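PDB 7A9X: RNA-binding protein RMD9, mitochondrial from Saccharomyces cerevisiae S288C, which binds a dodecameric sequence element in the 3'-UTRs of yeast mitochondrial mRNAs and takes part in their processing or stability. Local coordinates for residues A[93-98]-A[152-157]; A[114-119]-A[178-183]. One frame throughout, in Å; residues are numbered along the deposited sequence.

Contact 1. Residues A[93-98]-A[152-157]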
# COMPACT_ATOMS: atom_id res chain seq x y z
N LEU A 93 22.10 -18.39 -9.17
CA LEU A 93 22.27 -19.79 -9.55
C LEU A 93 21.23 -20.23 -10.57
O LEU A 93 21.48 -21.15 -11.36
CB LEU A 93 22.20 -20.68 -8.31
CG LEU A 93 23.35 -20.54 -7.31
CD1 LEU A 93 23.06 -21.33 -6.04
CD2 LEU A 93 24.65 -21.00 -7.94
N TYR A 94 20.06 -19.58 -10.58
CA TYR A 94 19.00 -19.97 -11.51
C TYR A 94 19.42 -19.79 -12.96
O TYR A 94 19.17 -20.66 -13.80
CB TYR A 94 17.73 -19.17 -11.22
CG TYR A 94 16.70 -19.24 -12.32
CD1 TYR A 94 15.89 -20.36 -12.46
CD2 TYR A 94 16.54 -18.20 -13.21
CE1 TYR A 94 14.95 -20.44 -13.47
CE2 TYR A 94 15.60 -18.26 -14.23
CZ TYR A 94 14.81 -19.38 -14.34
OH TYR A 94 13.87 -19.45 -15.35
N TYR A 95 20.06 -18.66 -13.27
CA TYR A 95 20.45 -18.39 -14.66
C TYR A 95 21.51 -19.38 -15.14
O TYR A 95 21.62 -19.62 -16.35
CB TYR A 95 20.94 -16.95 -14.79
CG TYR A 95 19.87 -15.93 -14.48
CD1 TYR A 95 18.76 -15.79 -15.31
CD2 TYR A 95 19.97 -15.10 -13.37
CE1 TYR A 95 17.78 -14.86 -15.03
CE2 TYR A 95 18.99 -14.17 -13.08
CZ TYR A 95 17.90 -14.05 -13.92
OH TYR A 95 16.92 -13.12 -13.65
N SER A 96 22.28 -19.95 -14.22
CA SER A 96 23.24 -20.99 -14.56
C SER A 96 22.60 -22.38 -14.57
O SER A 96 22.92 -23.21 -15.43
CB SER A 96 24.41 -20.98 -13.57
OG SER A 96 25.25 -22.11 -13.75
N LEU A 97 21.69 -22.64 -13.63
CA LEU A 97 21.09 -23.96 -13.50
C LEU A 97 19.93 -24.20 -14.44
O LEU A 97 19.46 -25.34 -14.55
CB LEU A 97 20.63 -24.18 -12.06
CG LEU A 97 21.73 -24.41 -11.03
CD1 LEU A 97 21.14 -24.57 -9.64
CD2 LEU A 97 22.55 -25.63 -11.41
N ARG A 98 19.44 -23.17 -15.14
CA ARG A 98 18.35 -23.38 -16.09
C ARG A 98 18.81 -24.15 -17.31
O ARG A 98 17.97 -24.70 -18.04
CB ARG A 98 17.73 -22.04 -16.51
CG ARG A 98 18.71 -21.05 -17.13
CD ARG A 98 17.95 -19.85 -17.68
NE ARG A 98 18.83 -18.76 -18.08
CZ ARG A 98 18.41 -17.61 -18.60
NH1 ARG A 98 19.28 -16.67 -18.93
NH2 ARG A 98 17.11 -17.41 -18.79
N LEU A 152 10.82 -12.65 -11.36
CA LEU A 152 9.63 -13.42 -11.70
C LEU A 152 9.32 -13.34 -13.19
O LEU A 152 8.79 -14.31 -13.76
CB LEU A 152 8.44 -12.95 -10.87
CG LEU A 152 8.53 -13.29 -9.38
CD1 LEU A 152 7.57 -12.44 -8.57
CD2 LEU A 152 8.25 -14.76 -9.16
N LYS A 153 9.62 -12.22 -13.84
CA LYS A 153 9.41 -12.12 -15.28
C LYS A 153 10.33 -13.08 -16.02
O LYS A 153 9.90 -13.75 -16.97
CB LYS A 153 9.63 -10.69 -15.76
CG LYS A 153 9.60 -10.56 -17.28
CD LYS A 153 10.16 -9.24 -17.76
CE LYS A 153 9.20 -8.09 -17.49
NZ LYS A 153 9.79 -6.78 -17.89
N ASP A 154 11.60 -13.17 -15.61
CA ASP A 154 12.54 -14.05 -16.29
C ASP A 154 12.13 -15.51 -16.16
O ASP A 154 12.30 -16.29 -17.10
CB ASP A 154 13.95 -13.84 -15.73
CG ASP A 154 14.50 -12.47 -16.03
OD1 ASP A 154 13.82 -11.69 -16.73
OD2 ASP A 154 15.61 -12.16 -15.55
N ILE A 155 11.58 -15.89 -15.01
CA ILE A 155 11.16 -17.28 -14.82
C ILE A 155 9.91 -17.57 -15.64
O ILE A 155 9.79 -18.64 -16.25
CB ILE A 155 10.95 -17.58 -13.33
CG1 ILE A 155 12.25 -17.33 -12.56
CG2 ILE A 155 10.48 -19.01 -13.13
CD1 ILE A 155 12.15 -17.59 -11.08
N SER A 156 8.96 -16.63 -15.66
CA SER A 156 7.74 -16.83 -16.44
C SER A 156 8.05 -16.97 -17.92
O SER A 156 7.43 -17.77 -18.62
CB SER A 156 6.77 -15.67 -16.20
OG SER A 156 7.17 -14.53 -16.94
N ASP A 157 9.02 -16.19 -18.42
CA ASP A 157 9.36 -16.27 -19.83
C ASP A 157 10.10 -17.56 -20.16
O ASP A 157 9.92 -18.14 -21.23
CB ASP A 157 10.20 -15.05 -20.23
CG ASP A 157 9.43 -13.75 -20.13
OD1 ASP A 157 8.21 -13.80 -19.84
OD2 ASP A 157 10.03 -12.68 -20.33

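Contact 2. Residues A[114-119]-A[178-183]. With nucleotides of chain B.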
# COMPACT_ATOMS: atom_id res chain seq x y z
N LEU A 114 9.69 -18.78 -3.14
CA LEU A 114 10.60 -17.94 -2.36
C LEU A 114 10.50 -16.49 -2.79
O LEU A 114 10.45 -15.59 -1.95
CB LEU A 114 12.03 -18.45 -2.51
CG LEU A 114 13.09 -17.64 -1.76
CD1 LEU A 114 12.77 -17.64 -0.28
CD2 LEU A 114 14.48 -18.21 -2.02
N LEU A 115 10.49 -16.23 -4.11
CA LEU A 115 10.31 -14.87 -4.59
C LEU A 115 8.95 -14.31 -4.18
O LEU A 115 8.83 -13.11 -3.93
CB LEU A 115 10.47 -14.83 -6.11
CG LEU A 115 11.81 -15.28 -6.69
CD1 LEU A 115 11.75 -15.36 -8.20
CD2 LEU A 115 12.93 -14.35 -6.24
N HIS A 116 7.93 -15.17 -4.10
CA HIS A 116 6.63 -14.72 -3.61
C HIS A 116 6.74 -14.27 -2.16
O HIS A 116 6.24 -13.19 -1.80
CB HIS A 116 5.59 -15.83 -3.76
CG HIS A 116 4.20 -15.40 -3.43
ND1 HIS A 116 3.16 -16.29 -3.29
CD2 HIS A 116 3.67 -14.17 -3.23
CE1 HIS A 116 2.05 -15.63 -3.01
NE2 HIS A 116 2.33 -14.34 -2.97
N ASN A 117 7.39 -15.06 -1.31
CA ASN A 117 7.57 -14.66 0.08
C ASN A 117 8.44 -13.42 0.20
O ASN A 117 8.31 -12.67 1.17
CB ASN A 117 8.15 -15.82 0.89
CG ASN A 117 7.11 -16.86 1.25
OD1 ASN A 117 5.95 -16.76 0.84
ND2 ASN A 117 7.51 -17.86 2.02
N GLY A 118 9.34 -13.20 -0.77
CA GLY A 118 10.10 -11.96 -0.77
C GLY A 118 9.21 -10.74 -0.99
O GLY A 118 9.37 -9.72 -0.31
N LEU A 119 8.28 -10.84 -1.93
CA LEU A 119 7.29 -9.77 -2.11
C LEU A 119 6.50 -9.54 -0.83
O LEU A 119 6.31 -8.40 -0.40
CB LEU A 119 6.34 -10.12 -3.26
CG LEU A 119 6.96 -10.25 -4.65
CD1 LEU A 119 5.97 -10.87 -5.62
CD2 LEU A 119 7.43 -8.90 -5.15
N PHE A 178 2.24 -12.23 -9.63
CA PHE A 178 1.88 -11.24 -10.64
C PHE A 178 0.57 -10.54 -10.31
O PHE A 178 0.38 -9.37 -10.65
CB PHE A 178 1.82 -11.89 -12.02
CG PHE A 178 3.17 -12.27 -12.57
CD1 PHE A 178 4.25 -11.42 -12.45
CD2 PHE A 178 3.35 -13.50 -13.19
CE1 PHE A 178 5.49 -11.77 -12.95
CE2 PHE A 178 4.59 -13.85 -13.69
CZ PHE A 178 5.66 -12.99 -13.57
N LYS A 179 -0.35 -11.25 -9.64
CA LYS A 179 -1.58 -10.60 -9.19
C LYS A 179 -1.28 -9.57 -8.10
O LYS A 179 -1.80 -8.45 -8.15
CB LYS A 179 -2.57 -11.65 -8.68
CG LYS A 179 -3.84 -11.07 -8.06
CD LYS A 179 -4.63 -10.25 -9.07
CE LYS A 179 -5.90 -9.69 -8.43
NZ LYS A 179 -6.78 -10.77 -7.90
N GLU A 180 -0.44 -9.93 -7.13
CA GLU A 180 -0.06 -8.99 -6.08
C GLU A 180 0.71 -7.80 -6.63
O GLU A 180 0.76 -6.75 -5.98
CB GLU A 180 0.77 -9.71 -5.01
CG GLU A 180 -0.02 -10.77 -4.27
CD GLU A 180 0.83 -11.58 -3.32
OE1 GLU A 180 1.98 -11.16 -3.05
OE2 GLU A 180 0.35 -12.63 -2.84
N LEU A 181 1.32 -7.93 -7.81
CA LEU A 181 1.98 -6.82 -8.48
C LEU A 181 1.02 -6.05 -9.39
O LEU A 181 1.48 -5.22 -10.18
CB LEU A 181 3.17 -7.34 -9.30
CG LEU A 181 4.33 -7.92 -8.49
CD1 LEU A 181 5.29 -8.68 -9.40
CD2 LEU A 181 5.07 -6.83 -7.74
N SER A 182 -0.28 -6.32 -9.29
CA SER A 182 -1.31 -5.64 -10.08
C SER A 182 -1.14 -5.89 -11.58
O SER A 182 -1.31 -4.99 -12.41
CB SER A 182 -1.34 -4.13 -9.79
OG SER A 182 -1.73 -3.89 -8.45
N PHE A 183 -0.82 -7.13 -11.94
CA PHE A 183 -0.68 -7.50 -13.35
C PHE A 183 -1.72 -8.55 -13.72
O PHE A 183 -1.37 -9.62 -14.24
CB PHE A 183 0.73 -8.01 -13.64
CG PHE A 183 1.80 -6.98 -13.45
CD1 PHE A 183 1.55 -5.64 -13.74
CD2 PHE A 183 3.05 -7.33 -12.98
CE1 PHE A 183 2.53 -4.69 -13.56
CE2 PHE A 183 4.04 -6.38 -12.80
CZ PHE A 183 3.78 -5.06 -13.09
P C B 8 -2.58 -1.54 3.14
OP1 C B 8 -2.57 -0.19 3.75
OP2 C B 8 -3.76 -1.98 2.35
O5' C B 8 -1.31 -1.71 2.20
C5' C B 8 -0.06 -1.11 2.51
C4' C B 8 0.64 -0.63 1.27
O4' C B 8 1.10 -1.78 0.50
C3' C B 8 -0.23 0.21 0.32
O3' C B 8 0.51 1.31 -0.20
C2' C B 8 -0.58 -0.77 -0.80
O2' C B 8 -0.84 -0.17 -2.05
C1' C B 8 0.67 -1.65 -0.84
N1 C B 8 0.40 -2.99 -1.39
C2 C B 8 1.12 -3.44 -2.50
O2 C B 8 2.00 -2.72 -2.99
N3 C B 8 0.85 -4.66 -3.01
C4 C B 8 -0.10 -5.42 -2.47
N4 C B 8 -0.33 -6.62 -3.01
C5 C B 8 -0.86 -4.98 -1.34
C6 C B 8 -0.58 -3.77 -0.85

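Contact 1. Residues A[93-98]-A[152-157]
Tyr94 and Tyr95, neighbours on helix 78-97, reach over to Ile155 and Asp154 on helix 151-161, and each tyrosine makes a different kind of contact. The two helices run nearly parallel here, their axes 16° apart and 11.9 Å from each other at closest approach, a gap wide enough to need long side chains. Tyr94 can be followed from CB outward. CB already points at the other helix, and with CG anti to the backbone N (chi1 165°) the ring carries straight on into the gap. Ile155 CG1 lies over one ring face, 4.1 Å from the centroid, in a CH-pi contact. It sits nearer the far end of the ring, 3.7 Å from Tyr94 CZ, with CE2 its next neighbour. Beyond the ring, Tyr94 OH comes up against the backbone at Ile155 CA (3.5 Å) and makes a weak hydrogen bond to Asp158. Tyr95 instead sends its hydroxyl to Asp154, OH giving a very short hydrogen bond of 2.5 Å to OD2. That oxygen stays near the ring plane, at the edge, while ring and carboxylate planes are turned 65° apart. Tyr94 CD2 lies over one face of the Tyr95 ring, whose edge is turned to the flat of the Arg98 guanidinium, with CD1 3.7 Å above its plane, over the centre. Arg98 NH2 goes on to a salt bridge with Asp158. The chemistry is therefore split: the ring of buried Tyr94 packs on Ile155 in a mainly apolar inner half, while the partly exposed phenol-carboxylate bond, with Arg98 probably easing the acidic charge nearby, ties the outer edge.

Contact 2. Residues A[114-119]-A[178-183]
A histidine-carboxylate hydrogen bond, with a small leucine contact beside it, joins helix 105-128 to the C-terminal end of helix 168-180, right where the RNA is bound. His116 NE2 donates to Glu180 OE2 over 2.6 Å at 162°. The acceptor lies in the imidazole plane, yet His116 NE2 meets OE2 from above the carboxylate plane, 41° out of it. Glu180 gets there with its chain extended beyond CG, crossing the histidine at about a right angle. Both groups have second partners: His116 ND1 bonds to His173, and Glu180 OE1 forms a salt bridge with Arg123. Alongside, Leu119 CD2 meets Leu181 CD2 at 4.1 Å. The carbonyl O of Glu180 turns to the RNA and accepts a hydrogen bond from N4 of nucleotide C8 of chain B at 3.2 Å. With the carboxylate of Glu180 cut back to an alanine here, His116 NE2 and Arg123 would probably lose their shared partner and the imidazole would be held less firmly. The helix ends in a Schellman motif, Phe183 N bonding to Phe178 O and Ser182 N to Lys179 O, with Ser182 at positive phi. This end belongs to the inferred first pentatricopeptide repeat, one of the helical repeats that make up an RNA-binding PPR array.

Overall arrangement
The centres of contact 1 and contact 2 are 16 Å apart, and four helices supply their segments. Along the chain the segments alternate: 93-98, 114-119, 152-157, 178-183. Helices 78-97 and 105-128 are consecutive, as are 151-161 and 168-180, so each contact joins one helix of the first pair to one of the second. An apolar layer connects them directly: Leu152 packs on Leu115, Leu119 and Phe178, and Ile155 on Leu115. Contact 1 lies about 11 Å, at its nearest atom, from the bound nucleic acid, whereas contact 2 touches it. The shared core thus links the helices that precede the inferred repeats to the beginning of the RNA-binding array.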